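Local coordinates for protein mevalonate diphosphate decarboxylase (Legionella pneumophila, PDB 3LTO) that probably catalyses the ATP-dependent decarboxylation of mevalonate diphosphate to isopentenyl diphosphate in isoprenoid biosynthesis, at residues Gln6-Ile11 / Asn38-Val43. Numbering follows the deposited sequence.
Sequences QAPANI and NLLSSV
Ala7 and Ser41 face each other as an antiparallel hydrogen-bonded pair. Ser41 N gives a nearly straight bond to Ala7 O (2.9 Å, 169° at the hydrogen), and Ala7 N returns one to Ser41 O at 3.1 Å. A third bond, Ala9 N to Leu39 O, also 3.1 Å, has its donor tilted 27° from the carbonyl plane, at the point where the chain turns a corner at Asn38 and Leu39. In the neighbouring non-hydrogen-bonded pair of Gln6 and Ser42, the side chains supply a bond of their own: NE2 of Gln6 donates to Ser42 OG at 2.6 Å, with the hydroxyl lying in the amide plane. Gln6 reaches it on an extended chain whose CG sits beside the backbone N (chi1 -59°), which also brings CG alongside the same OG, 3.1 Å away.

On this face Leu40 crosses the Gln6 side chain at about a right angle. Its CD2 folds over the Ala7 carbonyl (3.6 Å to Ala7 O) and meets CB of Pro8 at 4.0 Å. Ala7 and Ser41 point to the other face, where Ala7 packs on Ala115 and Ala116 of helix 110-129 and Ser41 OG bonds to Ser112 and Asn99. The backbone bonds pair strand 31-47 antiparallel to strand 2-12 in the mixed sheet of the N-terminal GHMP-type domain, and helix 110-129 packs against the face that carries Ala7 and Ser41. Pro8 lacks an N-H but falls in a non-hydrogen-bonded pair with Leu40, so the proline costs this strand pairing no backbone bond.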
loop_
_atom_site.group_PDB
_atom_site.type_symbol
_atom_site.label_atom_id
_atom_site.label_comp_id
_atom_site.label_asym_id
_atom_site.label_seq_id
_atom_site.Cartn_x
_atom_site.Cartn_y
_atom_site.Cartn_z
ATOM N N GLN A 6 8.920 23.906 -4.069
ATOM C CA GLN A 6 8.222 24.216 -2.835
ATOM C C GLN A 6 7.179 23.148 -2.546
ATOM O O GLN A 6 6.763 22.414 -3.433
ATOM C CB GLN A 6 7.552 25.591 -2.943
ATOM C CG GLN A 6 8.530 26.719 -3.233
ATOM C CD GLN A 6 7.863 28.083 -3.261
ATOM O OE1 GLN A 6 6.954 28.323 -4.050
ATOM N NE2 GLN A 6 8.314 28.982 -2.394
ATOM N N ALA A 7 6.773 23.059 -1.291
ATOM C CA ALA A 7 5.773 22.091 -0.887
ATOM C C ALA A 7 5.017 22.685 0.287
ATOM O O ALA A 7 5.561 23.464 1.068
ATOM C CB ALA A 7 6.430 20.778 -0.487
ATOM N N PRO A 8 3.738 22.335 0.410
ATOM C CA PRO A 8 2.905 22.843 1.497
ATOM C C PRO A 8 2.950 21.984 2.753
ATOM O O PRO A 8 3.276 20.801 2.703
ATOM C CB PRO A 8 1.522 22.861 0.873
ATOM C CG PRO A 8 1.542 21.621 0.031
ATOM C CD PRO A 8 2.926 21.640 -0.606
ATOM N N ALA A 9 2.637 22.591 3.889
ATOM C CA ALA A 9 2.594 21.845 5.132
ATOM C C ALA A 9 1.200 21.236 5.172
ATOM O O ALA A 9 0.347 21.569 4.349
ATOM C CB ALA A 9 2.792 22.771 6.312
ATOM N N ASN A 10 0.963 20.334 6.108
ATOM C CA ASN A 10 -0.356 19.741 6.213
ATOM C C ASN A 10 -0.596 19.449 7.677
ATOM O O ASN A 10 0.353 19.248 8.435
ATOM C CB ASN A 10 -0.452 18.468 5.352
ATOM C CG ASN A 10 0.226 17.266 5.984
ATOM O OD1 ASN A 10 -0.244 16.727 6.990
ATOM N ND2 ASN A 10 1.339 16.835 5.392
ATOM N N ILE A 11 -1.866 19.461 8.072
ATOM C CA ILE A 11 -2.259 19.213 9.456
ATOM C C ILE A 11 -3.213 18.015 9.552
ATOM O O ILE A 11 -4.292 18.001 8.955
ATOM C CB ILE A 11 -2.946 20.454 10.058
ATOM C CG1 ILE A 11 -3.339 20.182 11.510
ATOM C CG2 ILE A 11 -4.173 20.819 9.239
ATOM C CD1 ILE A 11 -2.165 19.958 12.433
ATOM N N ASN A 38 -1.012 27.640 2.081
ATOM C CA ASN A 38 -0.375 28.937 2.276
ATOM C C ASN A 38 0.961 28.844 3.019
ATOM O O ASN A 38 1.815 29.705 2.859
ATOM C CB ASN A 38 -1.335 29.878 3.006
ATOM C CG ASN A 38 -2.583 30.175 2.188
ATOM O OD1 ASN A 38 -2.533 30.900 1.194
ATOM N ND2 ASN A 38 -3.711 29.597 2.596
ATOM N N LEU A 39 1.139 27.804 3.827
ATOM C CA LEU A 39 2.389 27.617 4.551
ATOM C C LEU A 39 3.260 26.755 3.649
ATOM O O LEU A 39 2.914 25.611 3.341
ATOM C CB LEU A 39 2.135 26.922 5.894
ATOM C CG LEU A 39 1.190 27.622 6.883
ATOM C CD1 LEU A 39 1.069 26.783 8.157
ATOM C CD2 LEU A 39 1.708 29.018 7.220
ATOM N N LEU A 40 4.389 27.309 3.218
ATOM C CA LEU A 40 5.277 26.607 2.298
ATOM C C LEU A 40 6.732 26.498 2.734
ATOM O O LEU A 40 7.267 27.380 3.399
ATOM C CB LEU A 40 5.254 27.299 0.923
ATOM C CG LEU A 40 3.960 27.408 0.109
ATOM C CD1 LEU A 40 4.136 28.426 -1.013
ATOM C CD2 LEU A 40 3.597 26.047 -0.461
ATOM N N SER A 41 7.362 25.399 2.339
ATOM C CA SER A 41 8.772 25.184 2.603
ATOM C C SER A 41 9.379 25.245 1.217
ATOM O O SER A 41 8.734 24.865 0.241
ATOM C CB SER A 41 9.028 23.806 3.223
ATOM O OG SER A 41 8.832 23.839 4.623
ATOM N N SER A 42 10.604 25.734 1.123
ATOM C CA SER A 42 11.267 25.839 -0.167
ATOM C C SER A 42 12.647 25.229 -0.112
ATOM O O SER A 42 13.322 25.290 0.908
ATOM C CB SER A 42 11.373 27.304 -0.586
ATOM O OG SER A 42 10.085 27.847 -0.823
ATOM N N VAL A 43 13.059 24.628 -1.217
ATOM C CA VAL A 43 14.380 24.033 -1.289
ATOM C C VAL A 43 15.063 24.396 -2.587
ATOM O O VAL A 43 14.519 24.209 -3.670
ATOM C CB VAL A 43 14.332 22.502 -1.181
ATOM C CG1 VAL A 43 15.721 21.925 -1.429
ATOM C CG2 VAL A 43 13.837 22.097 0.192
#